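Local coordinates for protein lipoxygenase (PDB 5EK8) that probably catalyses the insertion of molecular oxygen into polyunsaturated fatty acids as a non-haem iron 9R-lipoxygenase, at residues L262-S268 / D510-Y516; S276-Y282 / I502-M506; W440-I446 / Y516-E520; P270-K274 / Y296-K300. One frame throughout, in Å; residues are numbered along the deposited sequence.

Contact 1 (L262-S268 / D510-Y516); sequences LLKRSKS and DSDYEWY
Lys-264 to Ser-266 pair with Tyr-513 to Trp-515 as antiparallel strands, so that strand 513-515 becomes an outermost member of a six-stranded antiparallel sheet. Arg-265 and Glu-514 form the hydrogen-bonded pair, N to O in both directions, and Tyr-516 N extends the pattern with an almost straight bond of 3.1 Å to Leu-263 O. Lys-264 stands opposite Trp-515 in a non-hydrogen-bonded pair; their side chains start out diverging from each other, yet meet further out. The lysine CG, turned away from its own carbonyl carbon (chi1 -59°), lies over one face of the indole, 3.9 Å from the centroid of the six-membered ring. A bend further along the chain (chi3 -78°) then carries NZ to 3.2 Å from Asp-510 OD1, which it meets in a salt bridge from above the carboxylate plane. Asn-508 OD1 also accepts from this NZ, and Lys-274 is a second cation for Asp-510. With an alanine in place of Lys-264, the indole would lose the methylenes over that face and Asp-510 would probably be left one cation short. Leu-262 O lies at the indole edge, in its plane, while Leu-262 CD2 touches both Trp-515 CE3 and Tyr-516 CD2. On the face shared by Ser-266 and Tyr-513, the serine CB sits 4.0 Å from the phenol centroid, and its OG donates to Asp-512 OD1 at 3.1 Å. Lys-267, extended beyond CG, reaches across to the partner segment; its NZ donates to Ser-511 O and meets Glu-514 OE1 nearly along the C-O bond at 3.1 Å.

Contact 2 (S276-Y282 / I502-M506); sequences SFIWDNY and IEGIM
Ile-505 carries the apolar side of this contact, its CD1 set against two aromatic rings at once. With CG1 pointing away from the backbone N (chi1 -170°), CD1 lies over one face of Trp-279, 3.5 Å from the centroid of the six-membered ring. Ile-505 CD1 also reaches the edge of the Phe-277 ring, near its plane, 3.5 Å from Phe-277 CD1. Ile-505 CB packs against Tyr-282 CE2, the two side chains crossing at about a right angle. The residues on the other side belong to the end of strand 272-277 and the type I beta turn that follows it, Trp-279 to Tyr-282, which presents its rings to a loop between helix 482-495 and strand 513-515. Polar links are few. Ile-505 N points at Tyr-282 OH from 3.0 Å, but the position of that hydroxyl is less certain, which leaves the bond doubtful. A water donates to Ile-505 O at 2.8 Å and makes weak bonds to Ser-276 O and Ile-278 N. Ile-505 CA adds a C-H...O contact with Ile-278 O. Packing of a side-chain amide on the main chain completes the join: Asn-281 ND2 lies 3.5 Å from Gly-504 CA, where the chain takes backbone angles (phi 94°, psi -143°) that call for glycine.

Contact 3 (W440-I446 / Y516-E520); sequences WQPRQPI and YDTGE
Two irregular loops, Trp-440 to Ile-446 and Tyr-516 to Glu-520, run roughly antiparallel; the Trp-440 end lies against helix 549-574, its side chain about 12 Å from that of the iron ligand His-570, and Pro-442, Arg-443 and Pro-445 pack on helix 451-473. Glu-520 and Arg-443 form the central salt bridge. Arg-443 approaches side-on with two nitrogens, NE to Glu-520 OE2 at 2.6 Å and in the guanidinium plane, NH2 to Glu-520 OE1 on its syn lone pair. Arg-443 N also donates to OE2, on the anti side at 2.9 Å, so main chain and side chain of one residue hold the carboxylate against rotation. The remaining terminal nitrogen, NH1, donates to Pro-260 O. Further toward Tyr-516, Asp-517 makes an Asx turn, OD1 accepting from Gly-519 N at 3.2 Å, while its OD2 takes a weak bond from Gln-444 N. Gln-441 N donates to Gly-519 O at 2.8 Å. With CG between its backbone N and carbonyl carbon (chi1 89°), the Tyr-516 ring is directed toward 440-446, where Asp-517 CB and Ile-446 CD1 cover opposite faces. Its OH donates to Gln-444 O at 2.7 Å. Trp-440 lies alongside Glu-520, whose CA covers one indole face 3.8 Å from the centroid of the five-membered ring. His-561 and His-565 of helix 549-574 meet the same indole edge-to-face.

Contact 4 (P270-K274 / Y296-K300); sequences PNQFK and YFVLK
Backbone bonds join Phe-273 and Phe-297 in both directions as the hydrogen-bonded pair of two antiparallel strands. Phe-273 N donates to Phe-297 O, Phe-297 N returns to Phe-273 O, and Leu-299 N reaches Asn-271 O at 2.8 Å. A C-H...O contact from Val-298 CA to Asn-271 O backs up this end. Apolar packing belongs to the phenylalanine face: the CB atoms of Phe-273 and Phe-297 lie 4.3 Å apart, and Leu-299 CB rests 4.0 Å from Phe-273 CE2. On the reverse face Lys-274 and Tyr-296 run side by side. The lysine starts with CG between backbone N and carbonyl carbon (chi1 72°), which sends its chain along the phenol with CE 3.8 Å from Tyr-296 CE1. Its NZ makes salt bridges to Glu-294 and Asp-510. If Tyr-296 were replaced by an alanine, the methylenes of Lys-274 would lose the ring beside them, and the ammonium group would probably be freer to move off its two acids. Strand 264-266 flanks Lys-274 and strand 303-313 flanks Tyr-296, so this pairing is internal to the sheet, while helix 247-256 packs on Phe-297 through Phe-250, Val-251 and Val-254.

Overall arrangement
From the N terminus, residues 262-268 wait until 510-516 to close contact 1, the longest of the four loops. Within it, 270-274 closes with 296-300 (contact 4) and 276-282 with 502-506 (contact 2); these two cross, because 276-282 lies between 270-274 and 296-300. Contact 3 opens at 440-446, after contact 4 has closed, and ends at 516-520, crossing contacts 1 and 2. Contacts 1 and 4 build adjacent parts of one antiparallel sheet, contact 2 ties the C-terminal end of strand 272-277 and the turn after it to loop 502-506, and Tyr-516, common to contacts 1 and 3, leads from the edge strand to contact 3, whose Trp-440 packs on helix 549-574, one of the helices supplying iron ligands.

Contact 1 (L262-S268 / D510-Y516)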
# COMPACT_ATOMS: atom_id res chain seq x y z
N LEU A 262 -9.95 5.92 15.93
CA LEU A 262 -9.19 6.51 17.03
C LEU A 262 -10.08 7.57 17.66
O LEU A 262 -10.15 8.70 17.18
CB LEU A 262 -7.87 7.11 16.54
CG LEU A 262 -6.74 7.32 17.55
CD1 LEU A 262 -5.41 7.47 16.83
CD2 LEU A 262 -7.00 8.54 18.41
N LEU A 263 -10.75 7.20 18.74
CA LEU A 263 -11.80 8.04 19.33
C LEU A 263 -11.29 9.31 20.00
O LEU A 263 -10.12 9.42 20.38
CB LEU A 263 -12.60 7.22 20.35
CG LEU A 263 -13.44 6.07 19.81
CD1 LEU A 263 -14.36 5.57 20.90
CD2 LEU A 263 -14.25 6.49 18.59
N LYS A 264 -12.19 10.27 20.15
CA LYS A 264 -11.90 11.48 20.91
C LYS A 264 -12.55 11.36 22.29
O LYS A 264 -13.72 11.01 22.41
CB LYS A 264 -12.39 12.72 20.18
CG LYS A 264 -11.76 12.90 18.80
CD LYS A 264 -11.96 14.30 18.24
CE LYS A 264 -13.36 14.51 17.67
NZ LYS A 264 -13.47 15.81 16.95
N ARG A 265 -11.75 11.63 23.32
CA ARG A 265 -12.19 11.60 24.70
C ARG A 265 -12.49 13.02 25.17
O ARG A 265 -11.85 13.97 24.73
CB ARG A 265 -11.10 10.96 25.57
CG ARG A 265 -11.53 10.58 26.97
CD ARG A 265 -10.45 9.72 27.62
NE ARG A 265 -10.93 9.04 28.82
CZ ARG A 265 -10.28 8.06 29.44
NH1 ARG A 265 -9.12 7.62 28.96
NH2 ARG A 265 -10.80 7.50 30.53
N SER A 266 -13.48 13.16 26.05
CA SER A 266 -13.82 14.47 26.58
C SER A 266 -12.84 14.88 27.67
O SER A 266 -12.33 14.03 28.41
CB SER A 266 -15.25 14.47 27.12
OG SER A 266 -15.53 15.68 27.82
N LYS A 267 -12.57 16.17 27.76
CA LYS A 267 -11.61 16.68 28.73
C LYS A 267 -12.25 16.82 30.11
O LYS A 267 -11.60 16.60 31.13
CB LYS A 267 -11.03 18.02 28.27
CG LYS A 267 -10.24 17.93 26.98
CD LYS A 267 -9.90 19.31 26.44
CE LYS A 267 -9.26 19.21 25.06
NZ LYS A 267 -8.88 20.53 24.50
N SER A 268 -13.53 17.17 30.13
CA SER A 268 -14.26 17.29 31.39
C SER A 268 -14.71 15.91 31.88
O SER A 268 -14.39 15.51 33.00
CB SER A 268 -15.45 18.23 31.23
OG SER A 268 -16.13 17.99 30.01
N ASP A 510 -13.19 20.38 17.88
CA ASP A 510 -13.84 20.44 19.18
C ASP A 510 -12.91 20.94 20.29
O ASP A 510 -11.75 20.55 20.38
CB ASP A 510 -14.38 19.06 19.55
CG ASP A 510 -15.55 18.65 18.68
OD1 ASP A 510 -15.72 17.43 18.45
OD2 ASP A 510 -16.30 19.54 18.23
N SER A 511 -13.45 21.82 21.13
CA SER A 511 -12.70 22.37 22.25
C SER A 511 -12.79 21.43 23.45
O SER A 511 -11.86 21.32 24.24
CB SER A 511 -13.24 23.75 22.62
OG SER A 511 -13.46 24.54 21.46
N ASP A 512 -13.93 20.75 23.55
CA ASP A 512 -14.22 19.86 24.68
C ASP A 512 -13.49 18.52 24.52
O ASP A 512 -13.10 17.90 25.51
CB ASP A 512 -15.73 19.63 24.80
CG ASP A 512 -16.15 19.14 26.18
OD1 ASP A 512 -15.30 18.60 26.92
OD2 ASP A 512 -17.34 19.30 26.53
N TYR A 513 -13.31 18.09 23.29
CA TYR A 513 -12.76 16.76 23.04
C TYR A 513 -11.34 16.80 22.49
O TYR A 513 -10.98 17.69 21.72
CB TYR A 513 -13.66 16.00 22.06
CG TYR A 513 -14.92 15.45 22.67
CD1 TYR A 513 -14.99 14.13 23.08
CD2 TYR A 513 -16.05 16.25 22.84
CE1 TYR A 513 -16.14 13.60 23.63
CE2 TYR A 513 -17.21 15.74 23.39
CZ TYR A 513 -17.25 14.41 23.79
OH TYR A 513 -18.39 13.87 24.35
N GLU A 514 -10.54 15.82 22.90
CA GLU A 514 -9.20 15.65 22.37
C GLU A 514 -9.00 14.20 21.95
O GLU A 514 -9.70 13.33 22.44
CB GLU A 514 -8.15 16.05 23.41
CG GLU A 514 -6.88 16.59 22.80
CD GLU A 514 -7.15 17.74 21.84
OE1 GLU A 514 -7.51 18.84 22.32
OE2 GLU A 514 -7.03 17.53 20.61
N TRP A 515 -8.07 13.94 21.04
CA TRP A 515 -7.76 12.56 20.70
C TRP A 515 -7.31 11.81 21.95
O TRP A 515 -6.41 12.27 22.66
CB TRP A 515 -6.69 12.49 19.61
CG TRP A 515 -7.06 13.22 18.35
CD1 TRP A 515 -6.57 14.42 17.92
CD2 TRP A 515 -8.00 12.79 17.35
NE1 TRP A 515 -7.15 14.76 16.72
CE2 TRP A 515 -8.03 13.79 16.36
CE3 TRP A 515 -8.82 11.67 17.21
CZ2 TRP A 515 -8.84 13.69 15.23
CZ3 TRP A 515 -9.63 11.58 16.09
CH2 TRP A 515 -9.63 12.58 15.11
N TYR A 516 -7.94 10.68 22.24
CA TYR A 516 -7.69 9.97 23.49
C TYR A 516 -6.26 9.43 23.55
O TYR A 516 -5.72 9.21 24.63
CB TYR A 516 -8.69 8.82 23.66
CG TYR A 516 -8.25 7.51 23.06
CD1 TYR A 516 -7.68 6.52 23.84
CD2 TYR A 516 -8.39 7.26 21.70
CE1 TYR A 516 -7.27 5.32 23.29
CE2 TYR A 516 -7.99 6.06 21.14
CZ TYR A 516 -7.43 5.09 21.95
OH TYR A 516 -7.02 3.90 21.40

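Contact 2 (S276-Y282 / I502-M506)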
# COMPACT_ATOMS: atom_id res chain seq x y z
N SER A 276 -15.86 11.86 14.84
CA SER A 276 -16.40 12.87 13.95
C SER A 276 -15.99 12.63 12.51
O SER A 276 -14.81 12.42 12.21
CB SER A 276 -15.94 14.27 14.38
OG SER A 276 -16.25 14.53 15.73
N PHE A 277 -16.97 12.66 11.62
CA PHE A 277 -16.70 12.71 10.20
C PHE A 277 -17.39 13.93 9.60
O PHE A 277 -18.62 13.97 9.49
CB PHE A 277 -17.15 11.42 9.51
CG PHE A 277 -16.38 10.21 9.96
CD1 PHE A 277 -15.01 10.12 9.74
CD2 PHE A 277 -17.03 9.16 10.60
CE1 PHE A 277 -14.31 9.01 10.15
CE2 PHE A 277 -16.32 8.05 11.01
CZ PHE A 277 -14.96 7.97 10.79
N ILE A 278 -16.59 14.93 9.25
CA ILE A 278 -17.08 16.18 8.67
C ILE A 278 -16.47 16.41 7.29
O ILE A 278 -15.25 16.35 7.12
CB ILE A 278 -16.79 17.39 9.58
CG1 ILE A 278 -17.73 17.39 10.79
CG2 ILE A 278 -16.94 18.68 8.81
CD1 ILE A 278 -17.16 16.71 12.01
N TRP A 279 -17.32 16.69 6.32
CA TRP A 279 -16.90 16.74 4.92
C TRP A 279 -17.01 18.15 4.33
O TRP A 279 -17.01 18.31 3.11
CB TRP A 279 -17.74 15.76 4.09
CG TRP A 279 -17.87 14.42 4.74
CD1 TRP A 279 -18.83 14.03 5.64
CD2 TRP A 279 -17.02 13.28 4.56
NE1 TRP A 279 -18.62 12.73 6.03
CE2 TRP A 279 -17.51 12.25 5.38
CE3 TRP A 279 -15.88 13.04 3.78
CZ2 TRP A 279 -16.91 10.99 5.44
CZ3 TRP A 279 -15.28 11.80 3.85
CH2 TRP A 279 -15.80 10.79 4.66
N ASP A 280 -17.11 19.15 5.20
CA ASP A 280 -17.25 20.54 4.76
C ASP A 280 -16.13 20.97 3.81
O ASP A 280 -16.31 21.89 3.00
CB ASP A 280 -17.31 21.48 5.96
CG ASP A 280 -18.51 21.24 6.84
OD1 ASP A 280 -18.46 21.58 8.04
OD2 ASP A 280 -19.52 20.71 6.33
N ASN A 281 -15.00 20.29 3.91
CA ASN A 281 -13.81 20.60 3.11
C ASN A 281 -13.83 20.07 1.68
O ASN A 281 -12.97 20.42 0.87
CB ASN A 281 -12.58 20.04 3.82
CG ASN A 281 -11.52 21.08 4.06
OD1 ASN A 281 -11.82 22.26 4.24
ND2 ASN A 281 -10.27 20.65 4.08
N TYR A 282 -14.81 19.22 1.36
CA TYR A 282 -14.72 18.43 0.13
C TYR A 282 -15.90 18.60 -0.83
O TYR A 282 -17.02 18.93 -0.43
CB TYR A 282 -14.57 16.96 0.50
CG TYR A 282 -13.51 16.76 1.56
CD1 TYR A 282 -12.17 16.95 1.26
CD2 TYR A 282 -13.86 16.43 2.86
CE1 TYR A 282 -11.19 16.79 2.23
CE2 TYR A 282 -12.89 16.27 3.84
CZ TYR A 282 -11.55 16.45 3.52
OH TYR A 282 -10.58 16.30 4.48
N ILE A 502 -2.40 19.26 9.86
CA ILE A 502 -3.64 18.57 9.50
C ILE A 502 -4.82 19.52 9.35
O ILE A 502 -4.96 20.50 10.08
CB ILE A 502 -3.99 17.46 10.53
CG1 ILE A 502 -4.97 16.46 9.91
CG2 ILE A 502 -4.52 18.04 11.83
CD1 ILE A 502 -4.50 15.88 8.59
N GLU A 503 -5.64 19.23 8.35
CA GLU A 503 -6.88 19.94 8.11
C GLU A 503 -7.88 18.99 7.45
O GLU A 503 -7.49 17.94 6.94
CB GLU A 503 -6.65 21.18 7.24
CG GLU A 503 -5.96 20.92 5.91
CD GLU A 503 -5.73 22.19 5.11
OE1 GLU A 503 -6.46 22.41 4.12
OE2 GLU A 503 -4.81 22.97 5.47
N GLY A 504 -9.15 19.36 7.47
CA GLY A 504 -10.18 18.53 6.87
C GLY A 504 -10.82 17.59 7.87
O GLY A 504 -11.01 17.93 9.03
N ILE A 505 -11.15 16.39 7.40
CA ILE A 505 -11.93 15.44 8.18
C ILE A 505 -11.19 14.88 9.40
O ILE A 505 -11.82 14.52 10.39
CB ILE A 505 -12.41 14.25 7.28
CG1 ILE A 505 -13.43 13.40 8.02
CG2 ILE A 505 -11.22 13.42 6.78
CD1 ILE A 505 -14.10 12.37 7.16
N MET A 506 -9.87 14.84 9.34
CA MET A 506 -9.08 14.26 10.43
C MET A 506 -8.56 15.31 11.40
O MET A 506 -7.74 15.00 12.27
CB MET A 506 -7.91 13.43 9.87
CG MET A 506 -8.34 12.20 9.09
SD MET A 506 -9.69 11.30 9.88
CE MET A 506 -8.92 10.81 11.42
O HOH W 1 -14.30 15.56 11.01

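Contact 3 (W440-I446 / Y516-E520)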
# COMPACT_ATOMS: atom_id res chain seq x y z
N TRP A 440 6.31 7.72 16.32
CA TRP A 440 5.03 7.08 16.04
C TRP A 440 4.91 5.77 16.82
O TRP A 440 5.82 4.95 16.84
CB TRP A 440 4.88 6.82 14.53
CG TRP A 440 3.50 6.41 14.11
CD1 TRP A 440 2.55 7.22 13.56
CD2 TRP A 440 2.92 5.11 14.20
NE1 TRP A 440 1.41 6.49 13.30
CE2 TRP A 440 1.61 5.19 13.69
CE3 TRP A 440 3.39 3.87 14.66
CZ2 TRP A 440 0.76 4.09 13.63
CZ3 TRP A 440 2.54 2.78 14.61
CH2 TRP A 440 1.24 2.90 14.09
N GLN A 441 3.76 5.59 17.48
CA GLN A 441 3.48 4.37 18.22
C GLN A 441 1.97 4.08 18.20
O GLN A 441 1.17 5.01 18.16
CB GLN A 441 3.99 4.47 19.65
CG GLN A 441 3.41 5.62 20.44
CD GLN A 441 3.97 5.72 21.84
OE1 GLN A 441 4.74 4.87 22.27
NE2 GLN A 441 3.57 6.77 22.56
N PRO A 442 1.59 2.79 18.20
CA PRO A 442 0.18 2.41 18.13
C PRO A 442 -0.64 2.90 19.31
O PRO A 442 -0.11 3.05 20.41
CB PRO A 442 0.23 0.87 18.10
CG PRO A 442 1.60 0.53 17.65
CD PRO A 442 2.48 1.61 18.21
N ARG A 443 -1.93 3.14 19.07
CA ARG A 443 -2.86 3.57 20.12
C ARG A 443 -2.92 2.58 21.28
O ARG A 443 -2.56 1.41 21.12
CB ARG A 443 -4.26 3.76 19.53
CG ARG A 443 -4.90 2.45 19.06
CD ARG A 443 -6.02 2.69 18.05
NE ARG A 443 -5.51 3.25 16.79
CZ ARG A 443 -6.27 3.50 15.73
NH1 ARG A 443 -7.57 3.25 15.76
NH2 ARG A 443 -5.72 4.01 14.63
N GLN A 444 -3.37 3.04 22.44
CA GLN A 444 -3.54 2.16 23.59
C GLN A 444 -5.00 1.73 23.74
O GLN A 444 -5.91 2.46 23.34
CB GLN A 444 -3.05 2.85 24.86
CG GLN A 444 -1.55 3.07 24.90
CD GLN A 444 -0.77 1.77 24.73
OE1 GLN A 444 -1.17 0.72 25.23
NE2 GLN A 444 0.34 1.84 24.00
N PRO A 445 -5.23 0.53 24.32
CA PRO A 445 -6.58 -0.02 24.46
C PRO A 445 -7.48 0.80 25.37
O PRO A 445 -7.14 1.00 26.54
CB PRO A 445 -6.33 -1.41 25.06
CG PRO A 445 -4.92 -1.73 24.71
CD PRO A 445 -4.20 -0.42 24.77
N ILE A 446 -8.60 1.27 24.84
CA ILE A 446 -9.61 1.94 25.65
C ILE A 446 -10.22 0.97 26.66
O ILE A 446 -10.42 1.32 27.82
CB ILE A 446 -10.74 2.53 24.79
CG1 ILE A 446 -10.18 3.41 23.68
CG2 ILE A 446 -11.72 3.30 25.66
CD1 ILE A 446 -11.25 4.13 22.90
N TYR A 516 -7.94 10.68 22.24
CA TYR A 516 -7.69 9.97 23.49
C TYR A 516 -6.26 9.43 23.55
O TYR A 516 -5.72 9.21 24.63
CB TYR A 516 -8.69 8.82 23.66
CG TYR A 516 -8.25 7.51 23.06
CD1 TYR A 516 -7.68 6.52 23.84
CD2 TYR A 516 -8.39 7.26 21.70
CE1 TYR A 516 -7.27 5.32 23.29
CE2 TYR A 516 -7.99 6.06 21.14
CZ TYR A 516 -7.43 5.09 21.95
OH TYR A 516 -7.02 3.90 21.40
N ASP A 517 -5.67 9.21 22.38
CA ASP A 517 -4.29 8.72 22.29
C ASP A 517 -3.59 9.46 21.16
O ASP A 517 -4.15 9.64 20.08
CB ASP A 517 -4.28 7.20 22.03
CG ASP A 517 -2.90 6.59 22.25
OD1 ASP A 517 -2.06 6.65 21.33
OD2 ASP A 517 -2.67 6.02 23.34
N THR A 518 -2.36 9.91 21.40
CA THR A 518 -1.69 10.77 20.43
C THR A 518 -0.47 10.14 19.77
O THR A 518 0.19 10.77 18.95
CB THR A 518 -1.24 12.11 21.08
OG1 THR A 518 -0.59 11.84 22.33
CG2 THR A 518 -2.44 13.01 21.31
N GLY A 519 -0.18 8.89 20.13
CA GLY A 519 1.00 8.20 19.64
C GLY A 519 1.07 8.01 18.13
O GLY A 519 2.16 7.94 17.57
N GLU A 520 -0.08 7.90 17.48
CA GLU A 520 -0.11 7.70 16.03
C GLU A 520 -0.16 9.04 15.31
O GLU A 520 0.12 9.13 14.11
CB GLU A 520 -1.33 6.87 15.62
CG GLU A 520 -1.44 5.50 16.28
CD GLU A 520 -2.70 4.75 15.84
OE1 GLU A 520 -3.36 5.23 14.89
OE2 GLU A 520 -3.01 3.70 16.44

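Contact 4 (P270-K274 / Y296-K300)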
# COMPACT_ATOMS: atom_id res chain seq x y z
N PRO A 270 -14.14 12.20 31.28
CA PRO A 270 -13.25 11.24 30.62
C PRO A 270 -13.92 9.90 30.30
O PRO A 270 -13.28 9.00 29.77
CB PRO A 270 -12.12 11.07 31.63
CG PRO A 270 -12.77 11.30 32.95
CD PRO A 270 -13.81 12.36 32.71
N ASN A 271 -15.20 9.76 30.63
CA ASN A 271 -15.94 8.56 30.25
C ASN A 271 -16.74 8.79 28.98
O ASN A 271 -17.36 7.87 28.44
CB ASN A 271 -16.88 8.12 31.38
CG ASN A 271 -16.13 7.45 32.52
OD1 ASN A 271 -15.15 6.73 32.31
ND2 ASN A 271 -16.60 7.67 33.74
N GLN A 272 -16.73 10.03 28.50
CA GLN A 272 -17.42 10.39 27.27
C GLN A 272 -16.46 10.33 26.08
O GLN A 272 -15.32 10.78 26.17
CB GLN A 272 -18.05 11.78 27.37
CG GLN A 272 -19.33 11.80 28.18
CD GLN A 272 -20.46 11.09 27.47
OE1 GLN A 272 -20.54 11.08 26.24
NE2 GLN A 272 -21.35 10.47 28.24
N PHE A 273 -16.94 9.77 24.98
CA PHE A 273 -16.14 9.58 23.78
C PHE A 273 -16.95 10.00 22.57
O PHE A 273 -18.17 10.13 22.65
CB PHE A 273 -15.69 8.12 23.63
CG PHE A 273 -14.61 7.71 24.59
CD1 PHE A 273 -13.29 7.66 24.18
CD2 PHE A 273 -14.92 7.38 25.90
CE1 PHE A 273 -12.29 7.27 25.06
CE2 PHE A 273 -13.92 6.99 26.78
CZ PHE A 273 -12.61 6.94 26.36
N LYS A 274 -16.27 10.20 21.44
CA LYS A 274 -16.95 10.52 20.20
C LYS A 274 -16.05 10.32 18.99
O LYS A 274 -14.82 10.24 19.12
CB LYS A 274 -17.46 11.96 20.21
CG LYS A 274 -16.37 13.01 20.10
CD LYS A 274 -16.94 14.40 19.92
CE LYS A 274 -17.71 14.53 18.63
NZ LYS A 274 -18.07 15.95 18.36
N TYR A 296 -21.43 9.52 19.44
CA TYR A 296 -21.02 9.70 20.82
C TYR A 296 -21.18 8.39 21.57
O TYR A 296 -22.15 7.66 21.36
CB TYR A 296 -21.85 10.81 21.48
CG TYR A 296 -21.69 12.16 20.83
CD1 TYR A 296 -20.91 13.15 21.42
CD2 TYR A 296 -22.32 12.45 19.63
CE1 TYR A 296 -20.76 14.39 20.83
CE2 TYR A 296 -22.17 13.69 19.02
CZ TYR A 296 -21.40 14.66 19.63
OH TYR A 296 -21.25 15.89 19.03
N PHE A 297 -20.22 8.10 22.43
CA PHE A 297 -20.23 6.86 23.21
C PHE A 297 -19.93 7.17 24.66
O PHE A 297 -19.35 8.20 24.97
CB PHE A 297 -19.20 5.87 22.67
CG PHE A 297 -19.26 5.67 21.18
CD1 PHE A 297 -20.01 4.64 20.63
CD2 PHE A 297 -18.58 6.52 20.32
CE1 PHE A 297 -20.08 4.45 19.27
CE2 PHE A 297 -18.64 6.34 18.95
CZ PHE A 297 -19.39 5.30 18.42
N VAL A 298 -20.35 6.30 25.56
CA VAL A 298 -20.00 6.44 26.96
C VAL A 298 -19.29 5.16 27.41
O VAL A 298 -19.55 4.08 26.89
CB VAL A 298 -21.23 6.73 27.85
CG1 VAL A 298 -22.16 5.49 27.91
CG2 VAL A 298 -20.81 7.18 29.24
N LEU A 299 -18.37 5.30 28.36
CA LEU A 299 -17.65 4.15 28.90
C LEU A 299 -18.18 3.81 30.28
O LEU A 299 -18.03 4.59 31.22
CB LEU A 299 -16.15 4.43 28.94
CG LEU A 299 -15.26 3.30 29.46
CD1 LEU A 299 -15.19 2.17 28.45
CD2 LEU A 299 -13.87 3.83 29.79
N LYS A 300 -18.80 2.64 30.41
CA LYS A 300 -19.35 2.21 31.68
C LYS A 300 -18.86 0.81 32.01
O LYS A 300 -19.21 -0.16 31.33
CB LYS A 300 -20.88 2.26 31.65
CG LYS A 300 -21.51 2.97 32.84
CD LYS A 300 -22.75 3.76 32.43
CE LYS A 300 -23.81 2.86 31.79
NZ LYS A 300 -25.01 3.63 31.35